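Local coordinates for protein nicotinamide-nucleotide adenylyltransferase NadR family / Ribosylnicotinamide kinase (Lactococcus lactis subsp. cremoris, PDB 6GYE) that binds nicotinamide riboside, which it probably phosphorylates to the mononucleotide, and probably also adenylylates that product to form NAD+, at residues 178-183 / 250-255; 182-187 / 256-261; 207-212 / 241-246; 294-299 / 364-369. All coordinates share one frame; numbering follows the deposited sequence.

Interaction 1 of 4, residues 178-183 / 250-255; sequences HFSKVV and PANQGI. With SO4 (sulfate ion), chain D.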
# COMPACT_ATOMS: atom_id res chain seq x y z
N HIS A 178 -0.04 -1.13 0.07
CA HIS A 178 1.40 -0.90 0.03
C HIS A 178 2.09 -1.77 -1.01
O HIS A 178 3.06 -1.34 -1.66
CB HIS A 178 2.01 -1.14 1.41
CG HIS A 178 3.49 -0.95 1.46
ND1 HIS A 178 4.08 0.28 1.65
CD2 HIS A 178 4.51 -1.84 1.35
CE1 HIS A 178 5.39 0.15 1.65
NE2 HIS A 178 5.68 -1.13 1.46
N PHE A 179 1.63 -3.01 -1.17
CA PHE A 179 2.31 -3.97 -2.05
C PHE A 179 1.73 -4.00 -3.45
O PHE A 179 2.16 -4.81 -4.28
CB PHE A 179 2.27 -5.37 -1.46
CG PHE A 179 3.13 -5.53 -0.25
CD1 PHE A 179 4.50 -5.65 -0.37
CD2 PHE A 179 2.58 -5.51 1.02
CE1 PHE A 179 5.30 -5.77 0.75
CE2 PHE A 179 3.37 -5.62 2.14
CZ PHE A 179 4.72 -5.76 2.01
N SER A 180 0.73 -3.17 -3.72
CA SER A 180 0.03 -3.23 -4.99
C SER A 180 0.92 -2.70 -6.12
O SER A 180 1.67 -1.74 -5.94
CB SER A 180 -1.27 -2.43 -4.91
OG SER A 180 -1.96 -2.58 -6.12
N LYS A 181 0.86 -3.36 -7.27
CA LYS A 181 1.40 -2.81 -8.50
C LYS A 181 0.39 -1.86 -9.14
O LYS A 181 -0.81 -2.12 -9.13
CB LYS A 181 1.76 -3.94 -9.46
CG LYS A 181 3.02 -4.76 -9.06
CD LYS A 181 4.27 -4.05 -9.45
CE LYS A 181 5.53 -4.88 -9.18
NZ LYS A 181 5.62 -5.17 -7.73
N VAL A 182 0.88 -0.77 -9.72
CA VAL A 182 0.01 0.28 -10.24
C VAL A 182 0.48 0.65 -11.65
O VAL A 182 1.64 1.03 -11.85
CB VAL A 182 -0.00 1.52 -9.32
CG1 VAL A 182 -0.87 2.65 -9.90
CG2 VAL A 182 -0.48 1.15 -7.91
N VAL A 183 -0.43 0.53 -12.62
CA VAL A 183 -0.20 0.93 -14.01
C VAL A 183 -1.11 2.11 -14.32
O VAL A 183 -2.34 2.00 -14.17
CB VAL A 183 -0.52 -0.22 -14.98
CG1 VAL A 183 -0.27 0.20 -16.42
CG2 VAL A 183 0.25 -1.46 -14.62
N PRO A 250 -11.37 -4.35 -2.61
CA PRO A 250 -11.23 -5.81 -2.42
C PRO A 250 -11.11 -6.58 -3.72
O PRO A 250 -10.67 -7.73 -3.69
CB PRO A 250 -12.49 -6.20 -1.65
CG PRO A 250 -13.46 -5.05 -1.90
CD PRO A 250 -12.65 -3.82 -2.13
N ALA A 251 -11.52 -6.01 -4.85
CA ALA A 251 -11.33 -6.68 -6.12
C ALA A 251 -9.87 -6.66 -6.57
O ALA A 251 -9.52 -7.37 -7.52
CB ALA A 251 -12.23 -6.04 -7.19
N ASN A 252 -9.02 -5.86 -5.94
CA ASN A 252 -7.60 -5.84 -6.27
C ASN A 252 -7.00 -7.22 -6.06
O ASN A 252 -7.08 -7.79 -4.96
CB ASN A 252 -6.89 -4.81 -5.39
CG ASN A 252 -5.46 -4.55 -5.83
OD1 ASN A 252 -4.92 -5.26 -6.67
ND2 ASN A 252 -4.84 -3.53 -5.25
N GLN A 253 -6.41 -7.77 -7.12
CA GLN A 253 -5.68 -9.03 -7.02
C GLN A 253 -4.17 -8.82 -7.02
O GLN A 253 -3.44 -9.80 -7.01
CB GLN A 253 -6.07 -9.98 -8.16
CG GLN A 253 -7.56 -10.14 -8.29
CD GLN A 253 -7.99 -11.34 -9.13
OE1 GLN A 253 -8.93 -12.04 -8.76
NE2 GLN A 253 -7.34 -11.56 -10.25
N GLY A 254 -3.70 -7.57 -7.00
CA GLY A 254 -2.28 -7.30 -6.92
C GLY A 254 -1.80 -6.31 -7.95
O GLY A 254 -0.68 -5.79 -7.85
N ILE A 255 -2.65 -6.00 -8.94
CA ILE A 255 -2.34 -5.05 -10.00
C ILE A 255 -3.59 -4.22 -10.27
O ILE A 255 -4.67 -4.78 -10.45
CB ILE A 255 -1.90 -5.79 -11.28
CG1 ILE A 255 -0.80 -6.81 -10.97
CG2 ILE A 255 -1.46 -4.79 -12.37
CD1 ILE A 255 -0.23 -7.55 -12.18
S SO4 D . 1.20 2.66 2.40
O1 SO4 D . 0.53 1.55 3.06
O2 SO4 D . 0.37 3.86 2.55
O3 SO4 D . 2.49 2.92 3.00
O4 SO4 D . 1.41 2.35 0.99
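Lys181 and Ile255, with CA atoms 4.6 Å apart, begin the parallel pairing of strands 181-187 and 255-259 in the P-loop kinase part of the chain. Packing is tight here: Lys181 N donates to Gly254 O over 2.9 Å, and the CA-H of Ile255 points at Lys181 O. On the sheet face that carries both side chains, Lys181 CB rests against Ile255 CG1, after which the bent lysine chain leads away to a weak hydrogen bond with Gln165. Just ahead of the strand, the buried Asn252 grips from two ends. Its CG lies anti to the backbone N (chi1 -170°), which carries the amide across to Ser180; ND2 makes a nearly straight bond (172° at the hydrogen) to Ser180 OG at 3.2 Å, in the amide plane, and a second one to Val247 O. OD1 accepts from Gly254 N at 2.6 Å, closing an Asx turn. With an alanine in place of Asn252, Ser180 OG would probably lose this donor and the turn before the strand would be freer to shift. The outer side is looser: Pro250, Ala251 and Gln253 are exposed and make no contact with 178-183. At the far end His178 meets a sulfate, probably from the crystallisation liquor and also held by Lys65 and Tyr69, through two weak bonds from ND1, with the sulfur in the plane of the imidazole at its edge.

Interaction 2 of 4, residues 182-187 / 256-261; sequences VVTVMG and VFLDTD. With NNR (Nicotinamide riboside), chain I.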
# COMPACT_ATOMS: atom_id res chain seq x y z
N VAL A 182 0.88 -0.77 -9.72
CA VAL A 182 0.01 0.28 -10.24
C VAL A 182 0.48 0.65 -11.65
O VAL A 182 1.64 1.03 -11.85
CB VAL A 182 -0.00 1.52 -9.32
CG1 VAL A 182 -0.87 2.65 -9.90
CG2 VAL A 182 -0.48 1.15 -7.91
N VAL A 183 -0.43 0.53 -12.62
CA VAL A 183 -0.20 0.93 -14.01
C VAL A 183 -1.11 2.11 -14.32
O VAL A 183 -2.34 2.00 -14.17
CB VAL A 183 -0.52 -0.22 -14.98
CG1 VAL A 183 -0.27 0.20 -16.42
CG2 VAL A 183 0.25 -1.46 -14.62
N THR A 184 -0.54 3.22 -14.78
CA THR A 184 -1.31 4.42 -15.09
C THR A 184 -1.21 4.72 -16.57
O THR A 184 -0.11 4.71 -17.14
CB THR A 184 -0.81 5.62 -14.27
OG1 THR A 184 -0.89 5.32 -12.87
CG2 THR A 184 -1.66 6.85 -14.57
N VAL A 185 -2.34 4.99 -17.20
CA VAL A 185 -2.38 5.32 -18.63
C VAL A 185 -2.56 6.82 -18.78
O VAL A 185 -3.39 7.43 -18.08
CB VAL A 185 -3.50 4.54 -19.35
CG1 VAL A 185 -3.54 4.94 -20.80
CG2 VAL A 185 -3.30 3.04 -19.19
N MET A 186 -1.80 7.43 -19.68
CA MET A 186 -1.80 8.87 -19.89
C MET A 186 -1.88 9.17 -21.39
O MET A 186 -1.29 8.46 -22.21
CB MET A 186 -0.53 9.52 -19.29
CG MET A 186 -0.34 9.28 -17.78
SD MET A 186 1.08 10.23 -17.15
CE MET A 186 1.11 9.68 -15.43
N GLY A 187 -2.58 10.24 -21.74
CA GLY A 187 -2.72 10.61 -23.14
C GLY A 187 -3.76 11.69 -23.31
O GLY A 187 -4.52 12.00 -22.39
N VAL A 256 -3.44 -2.88 -10.35
CA VAL A 256 -4.57 -2.02 -10.71
C VAL A 256 -4.17 -1.09 -11.86
O VAL A 256 -3.01 -0.73 -12.03
CB VAL A 256 -5.11 -1.20 -9.52
CG1 VAL A 256 -5.30 -2.09 -8.31
CG2 VAL A 256 -4.20 -0.05 -9.21
N PHE A 257 -5.17 -0.71 -12.65
CA PHE A 257 -4.97 0.16 -13.81
C PHE A 257 -5.70 1.48 -13.58
O PHE A 257 -6.86 1.49 -13.16
CB PHE A 257 -5.47 -0.51 -15.09
CG PHE A 257 -4.63 -1.68 -15.51
CD1 PHE A 257 -4.83 -2.95 -14.96
CD2 PHE A 257 -3.62 -1.51 -16.45
CE1 PHE A 257 -4.05 -4.04 -15.34
CE2 PHE A 257 -2.82 -2.60 -16.85
CZ PHE A 257 -3.04 -3.87 -16.28
N LEU A 258 -4.99 2.58 -13.81
CA LEU A 258 -5.52 3.91 -13.55
C LEU A 258 -5.66 4.68 -14.85
O LEU A 258 -4.70 4.79 -15.61
CB LEU A 258 -4.62 4.67 -12.57
CG LEU A 258 -4.40 4.00 -11.21
CD1 LEU A 258 -3.56 4.93 -10.33
CD2 LEU A 258 -5.75 3.64 -10.53
N ASP A 259 -6.85 5.26 -15.08
CA ASP A 259 -7.12 6.08 -16.26
C ASP A 259 -6.81 7.53 -15.91
O ASP A 259 -7.68 8.27 -15.41
CB ASP A 259 -8.56 5.90 -16.72
CG ASP A 259 -8.79 6.40 -18.15
OD1 ASP A 259 -7.88 7.07 -18.68
OD2 ASP A 259 -9.85 6.09 -18.75
N THR A 260 -5.56 7.94 -16.17
CA THR A 260 -5.01 9.27 -15.91
C THR A 260 -4.85 9.57 -14.42
O THR A 260 -5.29 8.80 -13.56
CB THR A 260 -5.84 10.40 -16.58
OG1 THR A 260 -7.02 10.68 -15.83
CG2 THR A 260 -6.23 10.05 -17.99
N ASP A 261 -4.21 10.69 -14.11
CA ASP A 261 -3.80 11.02 -12.75
C ASP A 261 -3.63 12.54 -12.66
O ASP A 261 -4.02 13.27 -13.58
CB ASP A 261 -2.50 10.30 -12.41
CG ASP A 261 -1.31 10.96 -13.07
OD1 ASP A 261 -1.45 11.46 -14.21
OD2 ASP A 261 -0.26 11.04 -12.41
O2R NNR I . -5.16 5.43 -1.57
C2R NNR I . -3.74 5.28 -1.71
C3R NNR I . -3.00 5.34 -0.38
O3R NNR I . -3.88 5.54 0.73
C4R NNR I . -2.03 6.50 -0.49
C5R NNR I . -0.59 6.04 -0.30
O5R NNR I . 0.30 7.15 -0.46
O4R NNR I . -2.18 7.09 -1.78
C1R NNR I . -3.18 6.42 -2.56
N1 NNR I . -2.59 5.88 -3.78
C2 NNR I . -2.76 6.53 -4.94
C6 NNR I . -1.88 4.74 -3.73
C5 NNR I . -1.30 4.21 -4.87
C4 NNR I . -1.46 4.87 -6.09
C3 NNR I . -2.20 6.04 -6.12
C7 NNR I . -2.40 6.78 -7.41
O7 NNR I . -3.36 7.51 -7.53
N7 NNR I . -1.52 6.60 -8.39
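Leu258 and Val183, the two residues most buried by this contact, sit on opposite faces of a parallel strand pair. Leu258 N donates to Val183 O at 2.7 Å, and Leu258 O accepts from Val185 N at 2.9 Å; Val183 N to Val256 O and Thr260 N to Val185 O complete the pairing. Val183 CB lies beside Phe257 CD2 at 3.7 Å, both side chains pointing the same way. On the other face Leu258 CD1 meets Val182 CG1 at 3.6 Å and reaches N7 of the bound nicotinamide riboside at 3.3 Å, as part of its pocket. Thr184 OG1, set beside the backbone N (chi1 -58°), lies against Leu258 CD1 and is buried without a polar partner, while its CG2 approaches Asp261 CB. Replacing Thr184 by a glycine would probably open a gap beneath Leu258 and Asp261, leaving the leucine at the pocket less well backed. Strand 181-187 runs between 255-259 and 296-300 and leads into a probable Walker A loop, whose Lys193 and Thr194 bind the Asp259 carboxylate. Helix 193-203 packs on the face of Val185 and Phe257, helix 229-247 on that of Val256 and Leu258.

Interaction 3 of 4, residues 207-212 / 241-246; sequences PFSEEY and DANSRE. With NNR (Nicotinamide riboside), chain I.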
# COMPACT_ATOMS: atom_id res chain seq x y z
N PRO A 207 -8.86 -4.59 -11.34
CA PRO A 207 -9.75 -3.42 -11.30
C PRO A 207 -9.09 -2.27 -12.05
O PRO A 207 -7.88 -2.25 -12.27
CB PRO A 207 -9.89 -3.11 -9.80
CG PRO A 207 -8.70 -3.66 -9.19
CD PRO A 207 -8.20 -4.81 -10.04
N PHE A 208 -9.92 -1.32 -12.45
CA PHE A 208 -9.44 -0.13 -13.13
C PHE A 208 -10.30 1.06 -12.72
O PHE A 208 -11.45 0.90 -12.33
CB PHE A 208 -9.48 -0.31 -14.66
CG PHE A 208 -10.86 -0.58 -15.20
CD1 PHE A 208 -11.33 -1.88 -15.31
CD2 PHE A 208 -11.68 0.46 -15.59
CE1 PHE A 208 -12.61 -2.13 -15.81
CE2 PHE A 208 -12.96 0.22 -16.08
CZ PHE A 208 -13.43 -1.07 -16.19
N SER A 209 -9.74 2.25 -12.81
CA SER A 209 -10.50 3.47 -12.59
C SER A 209 -10.95 4.05 -13.92
O SER A 209 -10.45 3.70 -14.99
CB SER A 209 -9.66 4.49 -11.82
OG SER A 209 -8.60 4.93 -12.65
N GLU A 210 -11.88 5.00 -13.84
CA GLU A 210 -12.34 5.76 -14.99
C GLU A 210 -11.71 7.15 -14.95
O GLU A 210 -11.13 7.57 -13.94
CB GLU A 210 -13.87 5.90 -15.01
CG GLU A 210 -14.68 4.61 -15.08
CD GLU A 210 -14.65 3.92 -16.44
OE1 GLU A 210 -13.98 4.42 -17.37
OE2 GLU A 210 -15.31 2.87 -16.58
N GLU A 211 -11.79 7.85 -16.08
CA GLU A 211 -11.29 9.22 -16.14
C GLU A 211 -12.30 10.13 -15.44
O GLU A 211 -13.41 10.34 -15.94
CB GLU A 211 -11.04 9.66 -17.58
CG GLU A 211 -10.34 11.02 -17.64
CD GLU A 211 -10.11 11.54 -19.05
OE1 GLU A 211 -9.03 12.12 -19.33
OE2 GLU A 211 -11.04 11.39 -19.87
N TYR A 212 -11.91 10.69 -14.30
CA TYR A 212 -12.87 11.45 -13.50
C TYR A 212 -13.38 12.67 -14.28
O TYR A 212 -14.56 13.04 -14.17
CB TYR A 212 -12.22 11.87 -12.17
CG TYR A 212 -13.12 12.73 -11.29
CD1 TYR A 212 -14.13 12.15 -10.53
CD2 TYR A 212 -13.00 14.12 -11.26
CE1 TYR A 212 -14.97 12.92 -9.74
CE2 TYR A 212 -13.84 14.91 -10.46
CZ TYR A 212 -14.83 14.29 -9.71
OH TYR A 212 -15.70 15.03 -8.91
N ASP A 241 -9.12 10.35 -5.58
CA ASP A 241 -10.01 9.49 -4.80
C ASP A 241 -10.47 8.28 -5.61
O ASP A 241 -10.55 7.16 -5.07
CB ASP A 241 -11.24 10.30 -4.33
CG ASP A 241 -10.88 11.38 -3.32
OD1 ASP A 241 -9.77 11.33 -2.75
OD2 ASP A 241 -11.72 12.29 -3.10
N ALA A 242 -10.80 8.48 -6.88
CA ALA A 242 -11.20 7.35 -7.72
C ALA A 242 -10.08 6.33 -7.82
O ALA A 242 -10.33 5.12 -7.73
CB ALA A 242 -11.58 7.85 -9.12
N ASN A 243 -8.85 6.80 -8.00
CA ASN A 243 -7.71 5.91 -8.13
C ASN A 243 -7.40 5.17 -6.83
O ASN A 243 -7.19 3.95 -6.84
CB ASN A 243 -6.51 6.71 -8.63
CG ASN A 243 -6.70 7.16 -10.09
OD1 ASN A 243 -7.64 6.73 -10.74
ND2 ASN A 243 -5.80 8.00 -10.60
N SER A 244 -7.41 5.88 -5.69
CA SER A 244 -7.20 5.22 -4.39
C SER A 244 -8.27 4.17 -4.12
O SER A 244 -7.98 3.11 -3.55
CB SER A 244 -7.23 6.23 -3.25
OG SER A 244 -6.27 7.24 -3.46
N ARG A 245 -9.51 4.47 -4.49
CA ARG A 245 -10.62 3.54 -4.35
C ARG A 245 -10.33 2.23 -5.05
O ARG A 245 -10.58 1.15 -4.50
CB ARG A 245 -11.89 4.21 -4.91
CG ARG A 245 -13.22 3.66 -4.48
CD ARG A 245 -14.37 4.71 -4.66
NE ARG A 245 -14.23 5.88 -3.78
CZ ARG A 245 -14.20 7.16 -4.18
NH1 ARG A 245 -14.07 8.13 -3.27
NH2 ARG A 245 -14.34 7.48 -5.47
N GLU A 246 -9.74 2.29 -6.24
CA GLU A 246 -9.44 1.04 -6.94
C GLU A 246 -8.25 0.33 -6.29
O GLU A 246 -8.29 -0.89 -6.09
CB GLU A 246 -9.19 1.31 -8.43
CG GLU A 246 -10.40 1.89 -9.17
CD GLU A 246 -11.67 1.05 -8.99
OE1 GLU A 246 -11.58 -0.20 -8.93
OE2 GLU A 246 -12.77 1.63 -8.91
O2R NNR I . -5.16 5.43 -1.57
C2R NNR I . -3.74 5.28 -1.71
C3R NNR I . -3.00 5.34 -0.38
O3R NNR I . -3.88 5.54 0.73
C4R NNR I . -2.03 6.50 -0.49
C5R NNR I . -0.59 6.04 -0.30
O5R NNR I . 0.30 7.15 -0.46
O4R NNR I . -2.18 7.09 -1.78
C1R NNR I . -3.18 6.42 -2.56
N1 NNR I . -2.59 5.88 -3.78
C2 NNR I . -2.76 6.53 -4.94
C6 NNR I . -1.88 4.74 -3.73
C5 NNR I . -1.30 4.21 -4.87
C4 NNR I . -1.46 4.87 -6.09
C3 NNR I . -2.20 6.04 -6.12
C7 NNR I . -2.40 6.78 -7.41
O7 NNR I . -3.36 7.51 -7.53
N7 NNR I . -1.52 6.60 -8.39
O HOH W 1 -12.77 -1.81 -11.13
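Ser209 and Asn243 meet through a single hydrogen bond: the serine OG donates to Asn243 OD1 at 2.8 Å, tilted 31° from the carbonyl plane of the amide. The Ser209 hydroxyl is swung between its own backbone N and carbonyl carbon (chi1 68°), where it also accepts from Asp259 N and so is gripped from two directions. The Asn243 amide is held at both ends: OD1 takes a second hydrogen bond from Gln239 NE2, and ND2 donates to Thr260 O, which together fix which end is oxygen. From the same residue CB faces the ligand, 3.4 Å from O7 of nicotinamide riboside. The loop 207-212 runs along strand 255-259, the outermost of its sheet in this P-loop kinase fold, joined to it by backbone bonds of Pro207 and Ser209 with Phe257, and touches helix 229-247, which lines the riboside pocket. One helical turn past Asn243, Glu246 bends at chi2 (-53°) and lays its chain along the loop rather than pointing straight out. Its CG packs against Ser209 CB at 3.8 Å, CD lies 3.4 Å from Phe208 O, and OE1 comes within 3.5 Å of Pro207 CB. A water bridges the same two stretches, donating to Glu246 OE1 at 3.0 Å and accepting from Phe208 N at 3.2 Å. The CB of Phe208 points away from the helix, and its ring packs instead on Val197, Arg198 and Ala201 of helix 193-203.

Interaction 4 of 4, residues 294-299 / 364-369; sequences MDLILV and DAVHEY
Leu296 and Tyr369 meet in a CH-pi contact: the leucine CD1 stands over the middle of the phenol ring, 3.6 Å from its centroid and 7° off the ring normal, the two side chains crossing at about a right angle. The other branch of Leu296 serves the helix backbone and its small side chains. CD2 lies 3.9 Å from Ala365 O, 4.2 Å from Ala365 CB and 4.2 Å from Val366 CG2, so the forked end straddles one turn of helix 358-370. Its CG is anti to the backbone N (chi1 169°), which sends the fork out toward the helix. Further along the strand Leu298 CD2 touches Ala365 CB at 4.1 Å, while just before the strand Asp295 O approaches Tyr369 CD2 obliquely at 3.5 Å. The contact between these segments is otherwise apolar, built from aliphatic side chains and one ring. Outward from this shell, the ring is steadied by Val341 and by a weak hydrogen bond of Tyr369 OH with Asp338 O. Asp295 holds the strand entrance in place, its OD2 accepting from Val182 N, and Leu296 is backed by Val183 and Val341. The short strand and helix axes pass 9.7 Å apart and run nearly antiparallel, at 165°. Strand 296-300 lies between 181-187 and 340-342 in the parallel sheet; helix 358-370 packs on the face bearing Leu296 and Leu298, whereas Val299 turns to helix 320-333 on the other.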
# COMPACT_ATOMS: atom_id res chain seq x y z
N MET A 294 3.46 4.86 -8.82
CA MET A 294 3.28 4.26 -10.13
C MET A 294 4.45 3.34 -10.45
O MET A 294 5.61 3.70 -10.24
CB MET A 294 3.14 5.34 -11.21
CG MET A 294 1.82 6.10 -11.06
SD MET A 294 1.68 7.49 -12.17
CE MET A 294 2.87 8.62 -11.48
N ASP A 295 4.13 2.15 -10.95
CA ASP A 295 5.17 1.21 -11.36
C ASP A 295 5.40 1.26 -12.86
O ASP A 295 6.53 1.05 -13.31
CB ASP A 295 4.80 -0.22 -10.95
CG ASP A 295 4.66 -0.38 -9.45
OD1 ASP A 295 5.70 -0.44 -8.75
OD2 ASP A 295 3.52 -0.41 -8.96
N LEU A 296 4.37 1.58 -13.62
CA LEU A 296 4.44 1.60 -15.07
C LEU A 296 3.51 2.70 -15.56
O LEU A 296 2.37 2.76 -15.11
CB LEU A 296 4.03 0.25 -15.67
CG LEU A 296 3.84 0.30 -17.19
CD1 LEU A 296 5.18 0.60 -17.86
CD2 LEU A 296 3.22 -1.00 -17.72
N ILE A 297 4.01 3.55 -16.46
CA ILE A 297 3.25 4.64 -17.04
C ILE A 297 3.18 4.42 -18.55
O ILE A 297 4.20 4.49 -19.25
CB ILE A 297 3.88 6.00 -16.71
CG1 ILE A 297 3.85 6.24 -15.19
CG2 ILE A 297 3.16 7.14 -17.44
CD1 ILE A 297 4.80 7.35 -14.72
N LEU A 298 1.99 4.16 -19.06
CA LEU A 298 1.75 3.94 -20.48
C LEU A 298 1.28 5.25 -21.11
O LEU A 298 0.22 5.77 -20.74
CB LEU A 298 0.71 2.85 -20.70
CG LEU A 298 1.16 1.46 -20.25
CD1 LEU A 298 0.03 0.48 -20.28
CD2 LEU A 298 2.30 0.96 -21.12
N VAL A 299 2.03 5.76 -22.08
CA VAL A 299 1.71 7.02 -22.74
C VAL A 299 1.22 6.70 -24.15
O VAL A 299 1.93 6.05 -24.92
CB VAL A 299 2.91 7.97 -22.78
CG1 VAL A 299 2.60 9.19 -23.62
CG2 VAL A 299 3.32 8.37 -21.36
N ASP A 364 2.32 -6.50 -23.20
CA ASP A 364 3.70 -6.95 -23.01
C ASP A 364 4.44 -6.08 -22.00
O ASP A 364 5.21 -6.59 -21.17
CB ASP A 364 4.44 -6.99 -24.35
CG ASP A 364 5.75 -7.76 -24.28
OD1 ASP A 364 5.74 -8.90 -23.74
OD2 ASP A 364 6.78 -7.25 -24.78
N ALA A 365 4.23 -4.76 -22.06
CA ALA A 365 4.86 -3.90 -21.07
C ALA A 365 4.33 -4.23 -19.68
O ALA A 365 5.10 -4.26 -18.72
CB ALA A 365 4.64 -2.42 -21.41
N VAL A 366 3.03 -4.53 -19.57
CA VAL A 366 2.48 -4.98 -18.30
C VAL A 366 3.21 -6.23 -17.82
O VAL A 366 3.61 -6.33 -16.65
CB VAL A 366 0.96 -5.22 -18.42
CG1 VAL A 366 0.41 -5.91 -17.16
CG2 VAL A 366 0.24 -3.88 -18.63
N HIS A 367 3.42 -7.18 -18.72
CA HIS A 367 4.15 -8.40 -18.38
C HIS A 367 5.55 -8.09 -17.84
O HIS A 367 5.93 -8.57 -16.77
CB HIS A 367 4.25 -9.33 -19.58
CG HIS A 367 5.15 -10.50 -19.34
ND1 HIS A 367 4.85 -11.48 -18.41
CD2 HIS A 367 6.37 -10.80 -19.83
CE1 HIS A 367 5.85 -12.34 -18.36
NE2 HIS A 367 6.78 -11.96 -19.22
N GLU A 368 6.32 -7.27 -18.57
CA GLU A 368 7.68 -6.98 -18.13
C GLU A 368 7.73 -6.24 -16.80
O GLU A 368 8.67 -6.44 -16.02
CB GLU A 368 8.43 -6.18 -19.20
CG GLU A 368 8.56 -6.85 -20.56
CD GLU A 368 9.43 -8.12 -20.53
OE1 GLU A 368 10.33 -8.22 -19.65
OE2 GLU A 368 9.23 -9.00 -21.39
N TYR A 369 6.75 -5.39 -16.49
CA TYR A 369 6.87 -4.56 -15.30
C TYR A 369 6.16 -5.14 -14.08
O TYR A 369 6.41 -4.67 -12.97
CB TYR A 369 6.31 -3.15 -15.56
CG TYR A 369 7.26 -2.21 -16.27
CD1 TYR A 369 7.50 -2.32 -17.64
CD2 TYR A 369 7.89 -1.18 -15.57
CE1 TYR A 369 8.37 -1.44 -18.28
CE2 TYR A 369 8.76 -0.31 -16.20
CZ TYR A 369 9.01 -0.44 -17.55
OH TYR A 369 9.88 0.45 -18.16

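The chain enters strand 181-187 through the first segment of interaction 1 and continues along it in interaction 2. Each closes a long loop, of 66 and 68 residues, when the chain returns at 250-255 and then at 256-261; the two loops nearly coincide, shifted along the strands, and continue one strand pairing. Interaction 3 is nested inside both: 207-212 meets 241-246 before the chain turns into strand 255-259, and Ser209 fastens that loop to the strand. Interaction 4 opens after these have closed, in series with them, bringing 364-369 back onto strand 296-300. That strand flanks 181-187 on the side away from 255-259, so the contacts lie on 181-187 and on both strands beside it, and reach the riboside pocket and the late helix.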